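Local coordinates for protein putative cytochrome P450 120 (Synechocystis sp., PDB 2VE3) that binds heme and, in this crystal form, retinoic acid, and probably acts as a cytochrome P450 monooxygenase that inserts oxygen into its substrate, at residues A[57-62]-A[340-345]. Residues are numbered along the deposited sequence; the frame is centred on the assembly and turned at random.
Sequences IFISGA and WLVSYQ. With REA (retinoic acid), chain D; HEM (protoporphyrin IX containing Fe), chain C.
I57 and I59 reach across to 340-345 with both their amides and their carbonyls, pairing two parallel strands of the five-stranded sheet of this P450. The ladder starts with I57 N to L341 O at 2.7 Å; S343 N then donates to I57 O, S343 O accepts from I59 N, and Q345 N closes on I59 O at 3.0 Å. F58 makes backbone hydrogen bonds with F47 on strand 47-51, and V342 and Y344 with R323 and G321 on strand 320-325, so the pair is held on its outer sides as well.

On one face I59 CD1 packs against V342 CG1 at 3.6 Å, and the helix 62-68 covers both. On the other, CB of S343 sits over the centre of the F58 ring, a CH-pi contact 4.0 Å from CB to the centroid. With OG anti to the backbone N (chi1 -180°), the S343 hydroxyl can bond to G321 O and also accept from Q345 NE2 at 2.8 Å, close to the Q345 amide plane. The Q345 chain, bent at chi2, crosses the F58 ring at a slant, bringing CG to 3.5 Å from F58 CD1, with amide and ring planes 36° apart. Its NE2 also donates to retinoic acid O2 at 2.8 Å, so one amide nitrogen is shared between S343 and the ligand's carboxyl group.

Y344 lies on the opposite face of the sheet from F58, with I59 and V342, and its OH donates to heme propionate O1A at 2.6 Å, with O1A in the ring plane. R323, on the neighbouring strand, also bonds the heme. The end of this strand pair therefore serves two acids at once: S343 steadies the Q345 amide that receives the carboxyl group of retinoic acid through a neutral donor, while Y344 holds a propionate of the cofactor.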
ATOM      1  N   ILE A  57     -13.455 -10.069  13.952  1.00 21.20           N
ATOM      2  CA  ILE A  57     -14.643 -10.034  13.092  1.00 21.06           C
ATOM      3  C   ILE A  57     -14.267  -9.371  11.771  1.00 21.11           C
ATOM      4  O   ILE A  57     -13.771  -8.254  11.760  1.00 21.02           O
ATOM      5  CB  ILE A  57     -15.834  -9.286  13.771  1.00 20.92           C
ATOM      6  CG1 ILE A  57     -16.158  -9.923  15.129  1.00 20.87           C
ATOM      7  CG2 ILE A  57     -17.071  -9.276  12.859  1.00 21.57           C
ATOM      8  CD1 ILE A  57     -17.347  -9.309  15.867  1.00 20.79           C
ATOM      9  N   PHE A  58     -14.467 -10.087  10.667  1.00 21.43           N
ATOM     10  CA  PHE A  58     -14.249  -9.540   9.329  1.00 21.83           C
ATOM     11  C   PHE A  58     -15.553  -8.948   8.762  1.00 22.19           C
ATOM     12  O   PHE A  58     -16.587  -9.619   8.711  1.00 21.95           O
ATOM     13  CB  PHE A  58     -13.731 -10.628   8.388  1.00 21.96           C
ATOM     14  CG  PHE A  58     -12.235 -10.900   8.490  1.00 22.80           C
ATOM     15  CD1 PHE A  58     -11.442 -10.871   7.348  1.00 22.03           C
ATOM     16  CD2 PHE A  58     -11.636 -11.224   9.706  1.00 22.21           C
ATOM     17  CE1 PHE A  58     -10.068 -11.137   7.415  1.00 21.69           C
ATOM     18  CE2 PHE A  58     -10.269 -11.494   9.779  1.00 22.90           C
ATOM     19  CZ  PHE A  58      -9.490 -11.453   8.632  1.00 22.18           C
ATOM     20  N   ILE A  59     -15.473  -7.695   8.327  1.00 22.38           N
ATOM     21  CA  ILE A  59     -16.580  -6.981   7.694  1.00 22.50           C
ATOM     22  C   ILE A  59     -16.114  -6.386   6.364  1.00 22.34           C
ATOM     23  O   ILE A  59     -14.897  -6.247   6.132  1.00 22.16           O
ATOM     24  CB  ILE A  59     -17.109  -5.834   8.594  1.00 22.76           C
ATOM     25  CG1 ILE A  59     -16.008  -4.777   8.854  1.00 23.29           C
ATOM     26  CG2 ILE A  59     -17.705  -6.400   9.875  1.00 23.69           C
ATOM     27  CD1 ILE A  59     -16.467  -3.519   9.592  1.00 22.16           C
ATOM     28  N   SER A  60     -17.074  -6.048   5.498  1.00 21.67           N
ATOM     29  CA  SER A  60     -16.799  -5.334   4.226  1.00 21.33           C
ATOM     30  C   SER A  60     -18.031  -4.614   3.635  1.00 21.05           C
ATOM     31  O   SER A  60     -19.149  -4.753   4.122  1.00 20.24           O
ATOM     32  CB  SER A  60     -16.185  -6.284   3.188  1.00 21.06           C
ATOM     33  OG  SER A  60     -17.116  -7.275   2.807  1.00 21.92           O
ATOM     34  N   GLY A  61     -17.816  -3.842   2.572  1.00 21.33           N
ATOM     35  CA  GLY A  61     -18.900  -3.089   1.961  1.00 21.15           C
ATOM     36  C   GLY A  61     -19.026  -1.695   2.532  1.00 21.35           C
ATOM     37  O   GLY A  61     -18.493  -1.400   3.606  1.00 21.09           O
ATOM     38  N   ALA A  62     -19.750  -0.839   1.805  1.00 21.46           N
ATOM     39  CA  ALA A  62     -19.884   0.579   2.143  1.00 21.83           C
ATOM     40  C   ALA A  62     -20.362   0.821   3.586  1.00 22.03           C
ATOM     41  O   ALA A  62     -19.796   1.634   4.318  1.00 22.34           O
ATOM     42  CB  ALA A  62     -20.808   1.272   1.142  1.00 21.73           C
ATOM     43  N   TRP A 340     -12.319  -7.351  21.317  1.00 25.95           N
ATOM     44  CA  TRP A 340     -12.173  -8.149  20.112  1.00 25.50           C
ATOM     45  C   TRP A 340     -11.698  -7.190  19.032  1.00 24.74           C
ATOM     46  O   TRP A 340     -11.863  -5.970  19.166  1.00 24.59           O
ATOM     47  CB  TRP A 340     -13.519  -8.724  19.691  1.00 26.13           C
ATOM     48  CG  TRP A 340     -14.017  -9.907  20.465  1.00 26.26           C
ATOM     49  CD1 TRP A 340     -13.901 -10.141  21.815  1.00 26.45           C
ATOM     50  CD2 TRP A 340     -14.789 -10.988  19.932  1.00 26.16           C
ATOM     51  NE1 TRP A 340     -14.522 -11.332  22.140  1.00 26.62           N
ATOM     52  CE2 TRP A 340     -15.083 -11.863  21.003  1.00 27.96           C
ATOM     53  CE3 TRP A 340     -15.244 -11.312  18.647  1.00 27.60           C
ATOM     54  CZ2 TRP A 340     -15.821 -13.040  20.824  1.00 27.20           C
ATOM     55  CZ3 TRP A 340     -15.965 -12.476  18.465  1.00 27.11           C
ATOM     56  CH2 TRP A 340     -16.248 -13.328  19.547  1.00 27.56           C
ATOM     57  N   LEU A 341     -11.127  -7.745  17.966  1.00 23.65           N
ATOM     58  CA  LEU A 341     -10.734  -6.963  16.799  1.00 23.00           C
ATOM     59  C   LEU A 341     -11.751  -7.040  15.660  1.00 22.78           C
ATOM     60  O   LEU A 341     -12.439  -8.042  15.494  1.00 22.74           O
ATOM     61  CB  LEU A 341      -9.390  -7.451  16.262  1.00 22.90           C
ATOM     62  CG  LEU A 341      -8.083  -6.800  16.683  1.00 23.12           C
ATOM     63  CD1 LEU A 341      -7.998  -6.568  18.182  1.00 22.73           C
ATOM     64  CD2 LEU A 341      -6.932  -7.666  16.180  1.00 22.32           C
ATOM     65  N   VAL A 342     -11.814  -5.962  14.886  1.00 22.12           N
ATOM     66  CA  VAL A 342     -12.554  -5.906  13.643  1.00 22.41           C
ATOM     67  C   VAL A 342     -11.545  -5.681  12.532  1.00 22.13           C
ATOM     68  O   VAL A 342     -10.598  -4.897  12.686  1.00 22.23           O
ATOM     69  CB  VAL A 342     -13.580  -4.721  13.637  1.00 22.64           C
ATOM     70  CG1 VAL A 342     -14.413  -4.711  12.360  1.00 23.48           C
ATOM     71  CG2 VAL A 342     -14.475  -4.793  14.840  1.00 23.30           C
ATOM     72  N   SER A 343     -11.736  -6.382  11.415  1.00 21.92           N
ATOM     73  CA  SER A 343     -10.937  -6.169  10.207  1.00 20.98           C
ATOM     74  C   SER A 343     -11.822  -5.744   9.051  1.00 21.19           C
ATOM     75  O   SER A 343     -12.794  -6.440   8.721  1.00 21.02           O
ATOM     76  CB  SER A 343     -10.199  -7.445   9.808  1.00 21.08           C
ATOM     77  OG  SER A 343      -9.419  -7.227   8.641  1.00 20.45           O
ATOM     78  N   TYR A 344     -11.471  -4.623   8.418  1.00 20.56           N
ATOM     79  CA  TYR A 344     -12.221  -4.144   7.273  1.00 20.35           C
ATOM     80  C   TYR A 344     -11.471  -4.590   6.029  1.00 20.30           C
ATOM     81  O   TYR A 344     -10.269  -4.360   5.900  1.00 20.11           O
ATOM     82  CB  TYR A 344     -12.473  -2.619   7.328  1.00 19.95           C
ATOM     83  CG  TYR A 344     -11.283  -1.742   6.980  1.00 19.54           C
ATOM     84  CD1 TYR A 344     -11.080  -1.286   5.669  1.00 19.67           C
ATOM     85  CD2 TYR A 344     -10.372  -1.350   7.964  1.00 16.79           C
ATOM     86  CE1 TYR A 344      -9.971  -0.471   5.347  1.00 18.03           C
ATOM     87  CE2 TYR A 344      -9.284  -0.546   7.657  1.00 18.08           C
ATOM     88  CZ  TYR A 344      -9.084  -0.120   6.347  1.00 17.92           C
ATOM     89  OH  TYR A 344      -8.021   0.672   6.061  1.00 16.42           O
ATOM     90  N   GLN A 345     -12.186  -5.273   5.141  1.00 19.91           N
ATOM     91  CA  GLN A 345     -11.561  -5.928   4.000  1.00 19.93           C
ATOM     92  C   GLN A 345     -11.848  -5.154   2.723  1.00 19.60           C
ATOM     93  O   GLN A 345     -12.968  -5.190   2.189  1.00 19.67           O
ATOM     94  CB  GLN A 345     -12.026  -7.378   3.890  1.00 19.78           C
ATOM     95  CG  GLN A 345     -11.548  -8.258   5.055  1.00 21.42           C
ATOM     96  CD  GLN A 345     -10.044  -8.515   4.984  1.00 24.84           C
ATOM     97  OE1 GLN A 345      -9.550  -9.065   3.997  1.00 25.36           O
ATOM     98  NE2 GLN A 345      -9.310  -8.076   6.008  1.00 23.03           N
TER
HETATM   99  C1  REA D1445       0.723   0.280   5.085  1.00  9.60           C
HETATM  100  C2  REA D1445       1.388   1.351   5.944  1.00  9.23           C
HETATM  101  C3  REA D1445       0.889   1.253   7.386  1.00 11.87           C
HETATM  102  C4  REA D1445       1.369  -0.052   8.016  1.00 12.61           C
HETATM  103  C5  REA D1445       1.206  -1.247   7.100  1.00 12.64           C
HETATM  104  C6  REA D1445       0.918  -1.102   5.737  1.00 11.85           C
HETATM  105  C7  REA D1445       0.812  -2.317   4.921  1.00 12.87           C
HETATM  106  C8  REA D1445      -0.402  -3.131   4.986  1.00 13.46           C
HETATM  107  C9  REA D1445      -0.418  -4.426   4.274  1.00 15.97           C
HETATM  108  C10 REA D1445      -1.412  -5.377   4.724  1.00 17.23           C
HETATM  109  C11 REA D1445      -2.258  -6.158   3.839  1.00 19.25           C
HETATM  110  C12 REA D1445      -3.434  -6.684   4.530  1.00 21.37           C
HETATM  111  C13 REA D1445      -3.871  -8.075   4.418  1.00 23.82           C
HETATM  112  C14 REA D1445      -5.096  -8.340   5.063  1.00 26.04           C
HETATM  113  C15 REA D1445      -6.024  -9.387   4.679  1.00 27.61           C
HETATM  114  C16 REA D1445      -0.789   0.554   4.977  1.00 10.58           C
HETATM  115  C17 REA D1445       1.372   0.355   3.702  1.00  9.65           C
HETATM  116  C18 REA D1445       1.393  -2.617   7.705  1.00 14.68           C
HETATM  117  C19 REA D1445       0.558  -4.779   3.177  1.00 15.51           C
HETATM  118  C20 REA D1445      -3.049  -9.107   3.691  1.00 24.88           C
HETATM  119  O1  REA D1445      -5.813 -10.093   3.679  1.00 32.86           O
HETATM  120  O2  REA D1445      -7.044  -9.585   5.358  1.00 28.91           O
HETATM  121  CHA HEM C1444      -2.158   4.049   5.718  1.00 15.28           C
HETATM  122  CHB HEM C1444      -3.126   2.016   1.410  1.00 15.04           C
HETATM  123  CHC HEM C1444       0.869   4.055  -0.474  1.00 14.33           C
HETATM  124  CHD HEM C1444       2.140   5.615   3.910  1.00 15.48           C
HETATM  125  C1A HEM C1444      -2.801   3.324   4.723  1.00 15.75           C
HETATM  126  C2A HEM C1444      -4.048   2.588   4.832  1.00 16.53           C
HETATM  127  C3A HEM C1444      -4.314   2.045   3.628  1.00 15.64           C
HETATM  128  C4A HEM C1444      -3.237   2.396   2.736  1.00 14.57           C
HETATM  129  CMA HEM C1444      -5.517   1.170   3.229  1.00 12.91           C
HETATM  130  CAA HEM C1444      -4.931   2.511   6.100  1.00 17.66           C
HETATM  131  CBA HEM C1444      -4.618   1.295   6.967  1.00 22.28           C
HETATM  132  CGA HEM C1444      -5.418   1.434   8.244  1.00 23.09           C
HETATM  133  O1A HEM C1444      -6.680   1.423   8.149  1.00 24.72           O
HETATM  134  O2A HEM C1444      -4.801   1.551   9.344  1.00 20.81           O
HETATM  135  C1B HEM C1444      -2.155   2.424   0.515  1.00 12.51           C
HETATM  136  C2B HEM C1444      -2.136   2.175  -0.919  1.00 12.92           C
HETATM  137  C3B HEM C1444      -1.032   2.748  -1.441  1.00 12.23           C
HETATM  138  C4B HEM C1444      -0.323   3.367  -0.351  1.00 13.05           C
HETATM  139  CMB HEM C1444      -3.229   1.390  -1.678  1.00 10.82           C
HETATM  140  CAB HEM C1444      -0.521   2.762  -2.918  1.00 15.23           C
HETATM  141  CBB HEM C1444      -1.336   2.824  -3.983  1.00 16.01           C
HETATM  142  C1C HEM C1444       1.554   4.705   0.526  1.00 13.00           C
HETATM  143  C2C HEM C1444       2.753   5.504   0.371  1.00 13.34           C
HETATM  144  C3C HEM C1444       3.112   5.942   1.585  1.00 14.01           C
HETATM  145  C4C HEM C1444       2.146   5.410   2.547  1.00 14.88           C
HETATM  146  CMC HEM C1444       3.449   5.815  -0.983  1.00 12.86           C
HETATM  147  CAC HEM C1444       4.310   6.871   1.937  1.00 15.51           C
HETATM  148  CBC HEM C1444       5.587   6.475   1.918  1.00 17.19           C
HETATM  149  C1D HEM C1444       1.153   5.263   4.808  1.00 14.67           C
HETATM  150  C2D HEM C1444       1.274   5.403   6.235  1.00 16.13           C
HETATM  151  C3D HEM C1444      -0.058   4.911   6.811  1.00 14.38           C
HETATM  152  C4D HEM C1444      -0.866   4.547   5.662  1.00 15.82           C
HETATM  153  CMD HEM C1444       2.506   5.933   7.014  1.00 16.86           C
HETATM  154  CAD HEM C1444      -0.482   4.833   8.295  1.00 15.12           C
HETATM  155  CBD HEM C1444      -1.470   5.966   8.565  1.00 14.58           C
HETATM  156  CGD HEM C1444      -1.897   5.964  10.014  1.00 17.76           C
HETATM  157  O1D HEM C1444      -2.502   6.982  10.434  1.00 18.96           O
HETATM  158  O2D HEM C1444      -1.644   4.972  10.761  1.00 19.97           O
HETATM  159  NA  HEM C1444      -2.340   3.183   3.437  1.00 14.51           N
HETATM  160  NB  HEM C1444      -1.021   3.141   0.831  1.00 13.52           N
HETATM  161  NC  HEM C1444       1.212   4.655   1.867  1.00 14.17           N
HETATM  162  ND  HEM C1444      -0.120   4.772   4.502  1.00 15.52           N
HETATM  163 FE   HEM C1444      -0.691   4.187   2.557  1.00 15.89          FE